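Local coordinates for protein hydrazine synthase alpha subunit (Candidatus Kuenenia stuttgartiensis, PDB 5C2V) that condenses hydroxylamine, delivered from the gamma subunit, with ammonia to form hydrazine, as the heme c-binding alpha subunit of the anammox hydrazine synthase complex, at residues W106-N109 with G114-Q117; P50-E55 with L336-Y341; V350-R355 with G359-N364. One frame throughout, in Å; residues are numbered along the deposited sequence.

Contact 1 of 3, residues W106-N109 with G114-Q117; sequences WEMN and GLRQ
Trp-106 and Gln-117 face each other as a non-hydrogen-bonded pair at the mouth of a beta hairpin, the last two strands (103-109 and the edge strand 116-117) of a four-stranded antiparallel sheet in the N-terminal domain, which includes the six-bladed propeller. Gln-117 runs fully extended across one face of the indole. Its CB lies 3.5 Å from CZ3 of Trp-106, CG sits over the six-membered ring at 3.8 Å from the centroid and 12° off the normal, a CH-pi contact, and CD and OE1 then pass CH2 of Trp-106, the amide plane turned 26° from the ring; NE2 makes a weak hydrogen bond to the carbonyl O of Thr-119. CG anti to the backbone N (chi1 -177°) starts the chain on this course. CD1 of Leu-115 joins obliquely, reaching Trp-106 CE3 at 3.6 Å. Trp-106 NE1 is bonded to the carbonyl of Gly-95, which pins the indole from the neighbouring strand 90-97, and the ring of Phe-76 packs edge-to-face with it.

The next pair, Glu-107 with Arg-116, carries both backbone hydrogen bonds between 106-109 and 114-117, Glu-107 N to Arg-116 O at 3.1 Å and Arg-116 N to Glu-107 O at 3.0 Å. Their side chains run alongside each other on the other face, but the salt bridge is long, with Glu-107 OE2 well out of the guanidinium plane. Stronger partners lie elsewhere: Lys-90 for Glu-107, and the carbonyls of Thr-192 and Leu-214 for Arg-116. Toward the turn, Met-108 CE meets Leu-115 CD2 at 3.7 Å.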
ATOM      1  N   TRP D 106       1.901  15.046 -39.292  1.00 73.82           N
ATOM      2  CA  TRP D 106       2.520  15.458 -40.543  1.00 72.83           C
ATOM      3  C   TRP D 106       3.702  14.550 -40.856  1.00 79.76           C
ATOM      4  O   TRP D 106       4.147  13.791 -39.999  1.00 71.05           O
ATOM      5  CB  TRP D 106       2.986  16.915 -40.466  1.00 77.07           C
ATOM      6  CG  TRP D 106       1.926  17.889 -40.034  1.00 86.01           C
ATOM      7  CD1 TRP D 106       1.423  18.049 -38.775  1.00 79.24           C
ATOM      8  CD2 TRP D 106       1.262  18.856 -40.857  1.00 81.86           C
ATOM      9  NE1 TRP D 106       0.476  19.044 -38.767  1.00 80.50           N
ATOM     10  CE2 TRP D 106       0.360  19.557 -40.032  1.00 79.57           C
ATOM     11  CE3 TRP D 106       1.337  19.193 -42.212  1.00 86.05           C
ATOM     12  CZ2 TRP D 106      -0.461  20.574 -40.517  1.00 90.15           C
ATOM     13  CZ3 TRP D 106       0.523  20.204 -42.690  1.00 88.62           C
ATOM     14  CH2 TRP D 106      -0.364  20.881 -41.845  1.00 93.59           C
ATOM     15  N   GLU D 107       4.204  14.619 -42.084  1.00 84.19           N
ATOM     16  CA  GLU D 107       5.444  13.933 -42.430  1.00 72.20           C
ATOM     17  C   GLU D 107       6.216  14.721 -43.478  1.00 68.32           C
ATOM     18  O   GLU D 107       5.626  15.410 -44.311  1.00 66.38           O
ATOM     19  CB  GLU D 107       5.176  12.511 -42.933  1.00 76.63           C
ATOM     20  CG  GLU D 107       4.032  12.372 -43.923  1.00 88.73           C
ATOM     21  CD  GLU D 107       4.048  11.026 -44.628  1.00 98.10           C
ATOM     22  OE1 GLU D 107       5.153  10.510 -44.893  1.00 86.24           O
ATOM     23  OE2 GLU D 107       2.965  10.476 -44.912  1.00 91.83           O
ATOM     24  N   MET D 108       7.541  14.619 -43.430  1.00 58.78           N
ATOM     25  CA  MET D 108       8.388  15.318 -44.388  1.00 65.36           C
ATOM     26  C   MET D 108       9.731  14.618 -44.555  1.00 75.67           C
ATOM     27  O   MET D 108      10.133  13.816 -43.714  1.00 76.53           O
ATOM     28  CB  MET D 108       8.609  16.769 -43.958  1.00 78.03           C
ATOM     29  CG  MET D 108       9.590  16.933 -42.808  1.00 82.93           C
ATOM     30  SD  MET D 108      10.153  18.633 -42.592  1.00 87.06           S
ATOM     31  CE  MET D 108       8.609  19.465 -42.232  1.00 68.37           C
ATOM     32  N   ASN D 109      10.421  14.930 -45.647  1.00 67.76           N
ATOM     33  CA  ASN D 109      11.736  14.362 -45.911  1.00 73.33           C
ATOM     34  C   ASN D 109      12.784  14.891 -44.940  1.00 62.40           C
ATOM     35  O   ASN D 109      12.594  15.935 -44.316  1.00 73.56           O
ATOM     36  CB  ASN D 109      12.162  14.649 -47.351  1.00 81.58           C
ATOM     37  CG  ASN D 109      11.191  14.086 -48.369  1.00 82.81           C
ATOM     38  OD1 ASN D 109      10.585  13.036 -48.151  1.00 85.79           O
ATOM     39  ND2 ASN D 109      11.036  14.781 -49.489  1.00 81.13           N
ATOM     40  N   GLY D 114       9.069  18.059 -49.157  1.00 75.46           N
ATOM     41  CA  GLY D 114       8.004  17.069 -49.159  1.00 82.37           C
ATOM     42  C   GLY D 114       7.106  17.072 -47.934  1.00 81.25           C
ATOM     43  O   GLY D 114       6.957  16.048 -47.269  1.00 89.06           O
ATOM     44  N   LEU D 115       6.505  18.219 -47.635  1.00 78.56           N
ATOM     45  CA  LEU D 115       5.630  18.344 -46.473  1.00 64.12           C
ATOM     46  C   LEU D 115       4.201  17.907 -46.801  1.00 63.10           C
ATOM     47  O   LEU D 115       3.565  18.461 -47.698  1.00 67.34           O
ATOM     48  CB  LEU D 115       5.648  19.787 -45.953  1.00 71.67           C
ATOM     49  CG  LEU D 115       5.021  20.114 -44.592  1.00 63.60           C
ATOM     50  CD1 LEU D 115       3.541  20.457 -44.720  1.00 62.12           C
ATOM     51  CD2 LEU D 115       5.224  18.969 -43.611  1.00 69.15           C
ATOM     52  N   ARG D 116       3.698  16.919 -46.063  1.00 75.85           N
ATOM     53  CA  ARG D 116       2.355  16.388 -46.287  1.00 80.08           C
ATOM     54  C   ARG D 116       1.557  16.299 -44.984  1.00 76.31           C
ATOM     55  O   ARG D 116       2.106  15.961 -43.935  1.00 66.73           O
ATOM     56  CB  ARG D 116       2.431  15.009 -46.952  1.00 69.77           C
ATOM     57  CG  ARG D 116       1.076  14.406 -47.292  1.00 57.63           C
ATOM     58  CD  ARG D 116       1.194  12.949 -47.714  1.00 57.67           C
ATOM     59  NE  ARG D 116      -0.119  12.333 -47.885  1.00 57.22           N
ATOM     60  CZ  ARG D 116      -0.319  11.030 -48.058  1.00 51.46           C
ATOM     61  NH1 ARG D 116       0.712  10.196 -48.083  1.00 44.34           N
ATOM     62  NH2 ARG D 116      -1.551  10.561 -48.204  1.00 44.61           N
ATOM     63  N   GLN D 117       0.262  16.597 -45.058  1.00 74.90           N
ATOM     64  CA  GLN D 117      -0.609  16.587 -43.884  1.00 73.24           C
ATOM     65  C   GLN D 117      -1.394  15.282 -43.750  1.00 74.26           C
ATOM     66  O   GLN D 117      -2.228  14.960 -44.596  1.00 73.61           O
ATOM     67  CB  GLN D 117      -1.582  17.764 -43.936  1.00 73.07           C
ATOM     68  CG  GLN D 117      -2.475  17.882 -42.713  1.00 72.92           C
ATOM     69  CD  GLN D 117      -3.460  19.028 -42.819  1.00 80.44           C
ATOM     70  OE1 GLN D 117      -3.340  19.887 -43.692  1.00 86.38           O
ATOM     71  NE2 GLN D 117      -4.446  19.046 -41.929  1.00 71.31           N
TER

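Contact 2 of 3, residues P50-E55 with L336-Y341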
ATOM      1  N   PRO D  50      -0.079  12.533 -20.854  1.00 70.83           N
ATOM      2  CA  PRO D  50       0.266  12.488 -22.280  1.00 64.33           C
ATOM      3  C   PRO D  50      -0.169  13.705 -23.079  1.00 71.59           C
ATOM      4  O   PRO D  50       0.296  13.873 -24.208  1.00 73.80           O
ATOM      5  CB  PRO D  50      -0.474  11.248 -22.774  1.00 63.57           C
ATOM      6  CG  PRO D  50      -1.662  11.184 -21.919  1.00 56.06           C
ATOM      7  CD  PRO D  50      -1.197  11.619 -20.556  1.00 72.05           C
ATOM      8  N   HIS D  51      -1.027  14.552 -22.520  1.00 69.01           N
ATOM      9  CA  HIS D  51      -1.564  15.625 -23.334  1.00 68.94           C
ATOM     10  C   HIS D  51      -0.509  16.700 -23.257  1.00 63.29           C
ATOM     11  O   HIS D  51      -0.411  17.456 -22.291  1.00 66.51           O
ATOM     12  CB  HIS D  51      -2.916  16.098 -22.793  1.00 63.21           C
ATOM     13  CG  HIS D  51      -3.486  17.287 -23.503  1.00 74.74           C
ATOM     14  ND1 HIS D  51      -4.084  17.200 -24.742  1.00 78.75           N
ATOM     15  CD2 HIS D  51      -3.576  18.586 -23.133  1.00 74.65           C
ATOM     16  CE1 HIS D  51      -4.506  18.397 -25.110  1.00 75.46           C
ATOM     17  NE2 HIS D  51      -4.209  19.257 -24.152  1.00 85.50           N
ATOM     18  N   TYR D  52       0.271  16.750 -24.328  1.00 61.14           N
ATOM     19  CA  TYR D  52       1.516  17.487 -24.347  1.00 62.70           C
ATOM     20  C   TYR D  52       1.633  18.217 -25.669  1.00 58.29           C
ATOM     21  O   TYR D  52       1.782  17.597 -26.722  1.00 81.32           O
ATOM     22  CB  TYR D  52       2.679  16.515 -24.120  1.00 52.99           C
ATOM     23  CG  TYR D  52       4.073  17.087 -24.231  1.00 56.78           C
ATOM     24  CD1 TYR D  52       4.608  17.869 -23.216  1.00 58.50           C
ATOM     25  CD2 TYR D  52       4.874  16.800 -25.328  1.00 57.17           C
ATOM     26  CE1 TYR D  52       5.891  18.377 -23.307  1.00 63.41           C
ATOM     27  CE2 TYR D  52       6.158  17.301 -25.427  1.00 66.45           C
ATOM     28  CZ  TYR D  52       6.661  18.088 -24.415  1.00 71.65           C
ATOM     29  OH  TYR D  52       7.939  18.590 -24.512  1.00 75.48           O
ATOM     30  N   ILE D  53       1.579  19.540 -25.609  1.00 67.88           N
ATOM     31  CA  ILE D  53       1.677  20.362 -26.801  1.00 53.71           C
ATOM     32  C   ILE D  53       2.658  21.474 -26.496  1.00 60.14           C
ATOM     33  O   ILE D  53       2.262  22.581 -26.136  1.00 70.21           O
ATOM     34  CB  ILE D  53       0.315  20.948 -27.229  1.00 46.25           C
ATOM     35  CG1 ILE D  53      -0.768  19.865 -27.228  1.00 47.62           C
ATOM     36  CG2 ILE D  53       0.419  21.592 -28.604  1.00 69.50           C
ATOM     37  CD1 ILE D  53      -2.132  20.363 -27.648  1.00 50.06           C
ATOM     38  N   PRO D  54       3.954  21.174 -26.638  1.00 52.13           N
ATOM     39  CA  PRO D  54       5.018  22.103 -26.257  1.00 58.49           C
ATOM     40  C   PRO D  54       5.028  23.313 -27.179  1.00 67.96           C
ATOM     41  O   PRO D  54       5.831  23.385 -28.103  1.00 82.41           O
ATOM     42  CB  PRO D  54       6.289  21.264 -26.411  1.00 63.97           C
ATOM     43  CG  PRO D  54       5.934  20.225 -27.414  1.00 60.72           C
ATOM     44  CD  PRO D  54       4.488  19.910 -27.171  1.00 61.34           C
ATOM     45  N   GLU D  55       4.107  24.238 -26.930  1.00 66.04           N
ATOM     46  CA  GLU D  55       3.931  25.422 -27.761  1.00 71.45           C
ATOM     47  C   GLU D  55       5.234  26.193 -27.954  1.00 79.83           C
ATOM     48  O   GLU D  55       5.932  26.507 -26.990  1.00 71.69           O
ATOM     49  CB  GLU D  55       2.868  26.336 -27.147  1.00 62.89           C
ATOM     50  CG  GLU D  55       2.677  27.656 -27.871  1.00 68.96           C
ATOM     51  CD  GLU D  55       1.531  28.467 -27.302  1.00 85.20           C
ATOM     52  OE1 GLU D  55       0.528  27.860 -26.869  1.00 78.32           O
ATOM     53  OE2 GLU D  55       1.634  29.712 -27.282  1.00 88.22           O
ATOM     54  N   LEU D 336      17.147  14.668 -13.898  1.00 49.79           N
ATOM     55  CA  LEU D 336      15.907  14.204 -14.514  1.00 73.77           C
ATOM     56  C   LEU D 336      16.132  13.685 -15.933  1.00 80.37           C
ATOM     57  O   LEU D 336      16.794  14.332 -16.750  1.00 63.66           O
ATOM     58  CB  LEU D 336      14.862  15.323 -14.529  1.00 65.37           C
ATOM     59  CG  LEU D 336      14.306  15.759 -13.171  1.00 78.04           C
ATOM     60  CD1 LEU D 336      13.237  16.828 -13.347  1.00 63.21           C
ATOM     61  CD2 LEU D 336      13.756  14.566 -12.406  1.00 48.67           C
ATOM     62  N   TYR D 337      15.570  12.512 -16.215  1.00 64.67           N
ATOM     63  CA  TYR D 337      15.722  11.866 -17.515  1.00 58.87           C
ATOM     64  C   TYR D 337      14.403  11.810 -18.278  1.00 62.33           C
ATOM     65  O   TYR D 337      13.329  11.720 -17.682  1.00 65.07           O
ATOM     66  CB  TYR D 337      16.273  10.448 -17.346  1.00 47.68           C
ATOM     67  CG  TYR D 337      17.709  10.381 -16.879  1.00 66.04           C
ATOM     68  CD1 TYR D 337      18.038  10.580 -15.545  1.00 67.72           C
ATOM     69  CD2 TYR D 337      18.736  10.104 -17.772  1.00 55.10           C
ATOM     70  CE1 TYR D 337      19.350  10.514 -15.115  1.00 68.13           C
ATOM     71  CE2 TYR D 337      20.050  10.036 -17.352  1.00 63.95           C
ATOM     72  CZ  TYR D 337      20.351  10.241 -16.022  1.00 73.70           C
ATOM     73  OH  TYR D 337      21.658  10.175 -15.598  1.00 75.19           O
ATOM     74  N   ARG D 338      14.495  11.863 -19.603  1.00 60.87           N
ATOM     75  CA  ARG D 338      13.331  11.724 -20.467  1.00 56.48           C
ATOM     76  C   ARG D 338      13.747  11.268 -21.865  1.00 63.90           C
ATOM     77  O   ARG D 338      14.904  11.433 -22.266  1.00 63.02           O
ATOM     78  CB  ARG D 338      12.559  13.045 -20.547  1.00 49.89           C
ATOM     79  CG  ARG D 338      13.291  14.138 -21.305  1.00 65.57           C
ATOM     80  CD  ARG D 338      12.663  15.508 -21.108  1.00 61.42           C
ATOM     81  NE  ARG D 338      11.303  15.587 -21.628  1.00 55.15           N
ATOM     82  CZ  ARG D 338      10.597  16.713 -21.692  1.00 60.98           C
ATOM     83  NH1 ARG D 338      11.126  17.854 -21.273  1.00 57.20           N
ATOM     84  NH2 ARG D 338       9.363  16.698 -22.179  1.00 74.77           N
ATOM     85  N   SER D 339      12.792  10.689 -22.588  1.00 66.79           N
ATOM     86  CA  SER D 339      12.967  10.288 -23.985  1.00 62.85           C
ATOM     87  C   SER D 339      14.217   9.450 -24.265  1.00 65.28           C
ATOM     88  O   SER D 339      15.114   9.898 -24.978  1.00 74.53           O
ATOM     89  CB  SER D 339      12.987  11.533 -24.872  1.00 69.75           C
ATOM     90  OG  SER D 339      11.859  12.356 -24.623  1.00 85.04           O
ATOM     91  N   PRO D 340      14.281   8.230 -23.707  1.00 70.48           N
ATOM     92  CA  PRO D 340      15.419   7.352 -24.003  1.00 71.65           C
ATOM     93  C   PRO D 340      15.306   6.725 -25.392  1.00 73.35           C
ATOM     94  O   PRO D 340      14.199   6.399 -25.818  1.00 54.70           O
ATOM     95  CB  PRO D 340      15.328   6.290 -22.909  1.00 66.06           C
ATOM     96  CG  PRO D 340      13.868   6.196 -22.620  1.00 66.01           C
ATOM     97  CD  PRO D 340      13.309   7.586 -22.803  1.00 62.83           C
ATOM     98  N   TYR D 341      16.428   6.561 -26.088  1.00 81.15           N
ATOM     99  CA  TYR D 341      16.407   5.950 -27.414  1.00 78.27           C
ATOM    100  C   TYR D 341      17.509   4.911 -27.619  1.00 60.73           C
ATOM    101  O   TYR D 341      18.625   5.257 -28.006  1.00 66.43           O
ATOM    102  CB  TYR D 341      16.504   7.016 -28.504  1.00 70.19           C
ATOM    103  CG  TYR D 341      15.876   6.562 -29.799  1.00 68.01           C
ATOM    104  CD1 TYR D 341      16.586   5.786 -30.703  1.00 71.73           C
ATOM    105  CD2 TYR D 341      14.562   6.887 -30.105  1.00 65.28           C
ATOM    106  CE1 TYR D 341      16.012   5.359 -31.882  1.00 56.68           C
ATOM    107  CE2 TYR D 341      13.978   6.465 -31.281  1.00 63.21           C
ATOM    108  CZ  TYR D 341      14.708   5.702 -32.164  1.00 71.86           C
ATOM    109  OH  TYR D 341      14.128   5.281 -33.335  1.00 75.39           O
TER
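Tyr-52 and Arg-338 approach from opposite directions, one from the loop 50-55 and the other from strand 336-342, and meet through their polar ends: OH of Tyr-52 lies 3.3 Å from NH2 of Arg-338. The planes of phenol and guanidinium stand 64° apart, so the groups are not stacked, and the nitrogen reaches the ring obliquely, 3.8 Å from CZ of Tyr-52. Torsions bring the two ends together. A chi1 of 175° carries the tyrosine ring straight away from its backbone nitrogen, while Arg-338 leaves its strand with CG between N and the carbonyl carbon and then bends at chi3 (-63°).

Asp-44, outside both segments, joins the two ends. Its OD1 is hydrogen-bonded to OH of Tyr-52 and its OD2 makes a salt bridge with NH1 of Arg-338, so the buried hydroxyl and the positive charge share one acidic partner. Phe-358 adds a cation-pi contact to the arginine. Within the loop, Pro-54, the centre of an inverse gamma turn, lays its CD 3.5 Å above one face of the Tyr-52 ring, near the rim.

The four-stranded antiparallel sheet that begins with 336-342 is probably one propeller blade. The loop 50-55 links strands 31-37 and 58-63 of another sheet, in which 381-387 pairs with 31-37, consistent with the ring closure of a six-bladed beta-propeller.

Contact 3 of 3, residues V350-R355 with G359-N364; sequences VSYAER and GIYWFN
Backbone hydrogen bonds tie Val-350 to Tyr-361 and Tyr-352 to Gly-359, two antiparallel hydrogen-bonded pairs: Val-350 N to Tyr-361 O, Tyr-361 N to Val-350 O, Tyr-352 N to Gly-359 O and Gly-359 N to Tyr-352 O, all 2.9 Å. The first is nearly straight at 177°, whereas Gly-359 N comes to Tyr-352 O from above the carbonyl plane. Between them Ser-351 and Ile-360 form the non-hydrogen-bonded pair, and CA of Ser-351 makes a C-H contact with Gly-359 O at 3.2 Å.

The aromatic contact lies on the face shared by Val-350, Tyr-352 and Tyr-361. Tyr-352 turns its edge toward the face of Tyr-361, a T-shaped pair with centroids 5.5 Å apart and planes at 85°; CD2 of Tyr-352 stands over the rim of that face. A chi1 of -61° sets CG of Tyr-361 beside its own N, which brings CD1 to 3.6 Å from CB of Tyr-352.

Apolar packing continues at Val-350, whose CG1 touches CD1 of Phe-363 at 3.7 Å, while CG2 lies at the edge of the same ring.

Among polar side chains, OG of Ser-351 is hydrogen-bonded to the carbonyl of Asp-382, a calcium-site residue. The hairpin makes the two middle strands of the sheet, strand 348-353 pairing also with 336-342 and strand 359-364 with 369-373; strand 381-387 packs against Ser-351 and Ile-360.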
ATOM      1  N   VAL D 350      19.824   9.695 -24.572  1.00 72.98           N
ATOM      2  CA  VAL D 350      18.881  10.123 -23.547  1.00 79.51           C
ATOM      3  C   VAL D 350      18.799  11.641 -23.456  1.00 70.05           C
ATOM      4  O   VAL D 350      19.772  12.344 -23.737  1.00 60.37           O
ATOM      5  CB  VAL D 350      19.258   9.557 -22.161  1.00 60.83           C
ATOM      6  CG1 VAL D 350      19.142   8.041 -22.156  1.00 76.62           C
ATOM      7  CG2 VAL D 350      20.664   9.990 -21.770  1.00 61.35           C
ATOM      8  N   SER D 351      17.630  12.147 -23.079  1.00 64.45           N
ATOM      9  CA  SER D 351      17.505  13.561 -22.764  1.00 69.99           C
ATOM     10  C   SER D 351      17.650  13.729 -21.259  1.00 63.82           C
ATOM     11  O   SER D 351      16.943  13.094 -20.481  1.00 60.06           O
ATOM     12  CB  SER D 351      16.176  14.128 -23.254  1.00 64.14           C
ATOM     13  OG  SER D 351      16.050  15.492 -22.896  1.00 72.52           O
ATOM     14  N   TYR D 352      18.579  14.583 -20.856  1.00 60.52           N
ATOM     15  CA  TYR D 352      18.989  14.653 -19.465  1.00 61.98           C
ATOM     16  C   TYR D 352      19.147  16.088 -18.993  1.00 61.17           C
ATOM     17  O   TYR D 352      19.772  16.912 -19.665  1.00 72.35           O
ATOM     18  CB  TYR D 352      20.298  13.881 -19.282  1.00 60.69           C
ATOM     19  CG  TYR D 352      20.969  14.044 -17.937  1.00 64.44           C
ATOM     20  CD1 TYR D 352      20.431  13.468 -16.796  1.00 71.04           C
ATOM     21  CD2 TYR D 352      22.159  14.750 -17.817  1.00 67.00           C
ATOM     22  CE1 TYR D 352      21.050  13.604 -15.568  1.00 61.86           C
ATOM     23  CE2 TYR D 352      22.786  14.890 -16.595  1.00 62.20           C
ATOM     24  CZ  TYR D 352      22.227  14.315 -15.474  1.00 58.14           C
ATOM     25  OH  TYR D 352      22.846  14.453 -14.254  1.00 76.64           O
ATOM     26  N   ALA D 353      18.548  16.391 -17.847  1.00 74.33           N
ATOM     27  CA  ALA D 353      18.822  17.648 -17.174  1.00 58.44           C
ATOM     28  C   ALA D 353      19.394  17.354 -15.797  1.00 57.99           C
ATOM     29  O   ALA D 353      18.675  16.916 -14.898  1.00 63.70           O
ATOM     30  CB  ALA D 353      17.562  18.484 -17.065  1.00 63.90           C
ATOM     31  N   GLU D 354      20.692  17.592 -15.641  1.00 69.86           N
ATOM     32  CA  GLU D 354      21.355  17.417 -14.357  1.00 55.77           C
ATOM     33  C   GLU D 354      20.737  18.325 -13.314  1.00 77.97           C
ATOM     34  O   GLU D 354      20.002  17.893 -12.426  1.00 70.81           O
ATOM     35  CB  GLU D 354      22.851  17.715 -14.490  1.00 53.87           C
ATOM     36  CG  GLU D 354      23.676  17.427 -13.249  1.00 51.27           C
ATOM     37  CD  GLU D 354      25.133  17.807 -13.428  1.00 60.02           C
ATOM     38  OE1 GLU D 354      25.458  18.445 -14.451  1.00 74.79           O
ATOM     39  OE2 GLU D 354      25.954  17.464 -12.552  1.00 65.22           O
ATOM     40  N   ARG D 355      21.053  19.603 -13.453  1.00 79.70           N
ATOM     41  CA  ARG D 355      20.486  20.650 -12.628  1.00 68.39           C
ATOM     42  C   ARG D 355      19.340  21.377 -13.310  1.00 72.10           C
ATOM     43  O   ARG D 355      19.017  22.484 -12.921  1.00 81.17           O
ATOM     44  CB  ARG D 355      21.567  21.613 -12.151  1.00 73.36           C
ATOM     45  CG  ARG D 355      22.198  21.092 -10.866  1.00 76.31           C
ATOM     46  CD  ARG D 355      21.112  20.511  -9.951  1.00 72.88           C
ATOM     47  NE  ARG D 355      21.627  19.616  -8.916  1.00 66.93           N
ATOM     48  CZ  ARG D 355      21.428  18.300  -8.907  1.00 66.87           C
ATOM     49  NH1 ARG D 355      20.734  17.727  -9.880  1.00 68.69           N
ATOM     50  NH2 ARG D 355      21.925  17.556  -7.929  1.00 67.61           N
ATOM     51  N   GLY D 359      19.203  18.328 -22.162  1.00 81.23           N
ATOM     52  CA  GLY D 359      20.040  18.235 -23.346  1.00 77.46           C
ATOM     53  C   GLY D 359      20.181  16.803 -23.822  1.00 74.56           C
ATOM     54  O   GLY D 359      19.743  15.876 -23.147  1.00 74.34           O
ATOM     55  N   ILE D 360      20.787  16.615 -24.989  1.00 80.02           N
ATOM     56  CA  ILE D 360      20.969  15.275 -25.536  1.00 71.71           C
ATOM     57  C   ILE D 360      22.322  14.697 -25.128  1.00 67.80           C
ATOM     58  O   ILE D 360      23.358  15.337 -25.305  1.00 70.99           O
ATOM     59  CB  ILE D 360      20.853  15.275 -27.071  1.00 57.19           C
ATOM     60  CG1 ILE D 360      19.541  15.932 -27.503  1.00 67.78           C
ATOM     61  CG2 ILE D 360      20.948  13.857 -27.611  1.00 58.14           C
ATOM     62  CD1 ILE D 360      18.307  15.259 -26.940  1.00 54.58           C
ATOM     63  N   TYR D 361      22.302  13.488 -24.575  1.00 64.45           N
ATOM     64  CA  TYR D 361      23.517  12.851 -24.073  1.00 70.08           C
ATOM     65  C   TYR D 361      23.589  11.373 -24.448  1.00 70.46           C
ATOM     66  O   TYR D 361      22.564  10.693 -24.540  1.00 61.03           O
ATOM     67  CB  TYR D 361      23.606  12.990 -22.549  1.00 84.37           C
ATOM     68  CG  TYR D 361      23.655  14.415 -22.041  1.00 80.48           C
ATOM     69  CD1 TYR D 361      22.491  15.145 -21.843  1.00 64.92           C
ATOM     70  CD2 TYR D 361      24.867  15.024 -21.742  1.00 69.34           C
ATOM     71  CE1 TYR D 361      22.532  16.445 -21.376  1.00 63.61           C
ATOM     72  CE2 TYR D 361      24.919  16.324 -21.273  1.00 67.36           C
ATOM     73  CZ  TYR D 361      23.747  17.030 -21.092  1.00 68.39           C
ATOM     74  OH  TYR D 361      23.793  18.323 -20.625  1.00 73.20           O
ATOM     75  N   TRP D 362      24.807  10.883 -24.661  1.00 76.32           N
ATOM     76  CA  TRP D 362      25.044   9.451 -24.802  1.00 83.21           C
ATOM     77  C   TRP D 362      24.956   8.798 -23.431  1.00 85.54           C
ATOM     78  O   TRP D 362      25.604   9.247 -22.492  1.00 84.29           O
ATOM     79  CB  TRP D 362      26.413   9.174 -25.430  1.00 87.56           C
ATOM     80  CG  TRP D 362      26.477   9.444 -26.897  1.00 84.27           C
ATOM     81  CD1 TRP D 362      27.180  10.432 -27.520  1.00 78.36           C
ATOM     82  CD2 TRP D 362      25.810   8.711 -27.932  1.00 81.35           C
ATOM     83  NE1 TRP D 362      26.993  10.362 -28.880  1.00 92.95           N
ATOM     84  CE2 TRP D 362      26.155   9.314 -29.157  1.00 77.98           C
ATOM     85  CE3 TRP D 362      24.955   7.606 -27.939  1.00 79.48           C
ATOM     86  CZ2 TRP D 362      25.675   8.847 -30.379  1.00 84.74           C
ATOM     87  CZ3 TRP D 362      24.479   7.145 -29.153  1.00 81.48           C
ATOM     88  CH2 TRP D 362      24.840   7.764 -30.355  1.00 82.24           C
ATOM     89  N   PHE D 363      24.158   7.745 -23.309  1.00 77.13           N
ATOM     90  CA  PHE D 363      23.982   7.101 -22.011  1.00 76.84           C
ATOM     91  C   PHE D 363      25.144   6.168 -21.681  1.00 80.52           C
ATOM     92  O   PHE D 363      25.737   5.557 -22.570  1.00 89.00           O
ATOM     93  CB  PHE D 363      22.662   6.329 -21.967  1.00 70.70           C
ATOM     94  CG  PHE D 363      22.265   5.896 -20.583  1.00 81.97           C
ATOM     95  CD1 PHE D 363      21.614   6.772 -19.730  1.00 86.74           C
ATOM     96  CD2 PHE D 363      22.547   4.617 -20.134  1.00 71.69           C
ATOM     97  CE1 PHE D 363      21.250   6.379 -18.455  1.00 73.27           C
ATOM     98  CE2 PHE D 363      22.185   4.218 -18.861  1.00 78.03           C
ATOM     99  CZ  PHE D 363      21.535   5.100 -18.021  1.00 78.85           C
ATOM    100  N   ASN D 364      25.463   6.070 -20.394  1.00 65.22           N
ATOM    101  CA  ASN D 364      26.500   5.162 -19.921  1.00 63.42           C
ATOM    102  C   ASN D 364      25.903   4.114 -18.989  1.00 72.67           C
ATOM    103  O   ASN D 364      25.389   4.442 -17.920  1.00 85.15           O
ATOM    104  CB  ASN D 364      27.614   5.938 -19.213  1.00 69.18           C
ATOM    105  CG  ASN D 364      28.867   5.104 -18.991  1.00 82.20           C
ATOM    106  OD1 ASN D 364      28.795   3.908 -18.705  1.00 78.64           O
ATOM    107  ND2 ASN D 364      30.026   5.738 -19.123  1.00 78.96           N
TER

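Contacts 2 and 3 share one sheet, in which strand 336-342 pairs with 348-353; the centres of contacts 2 and 3 are 13 Å apart, and Arg-338 N lies 2.9 Å from Ser-351 O in a probable hydrogen bond. Contact 1, in a different sheet, falls along the chain inside the loop closed by contact 2, with nearest atoms about 10 Å apart; from contact 3 it is about 18 Å. A bound calcium ion is about 4 Å from Gly-359 and about 10 Å from the side chain of Arg-338; trimethyl glycine lies about 11 Å from that of Met-108. None of the contacts includes a residue that is covalently attached to a heme or coordinates its iron.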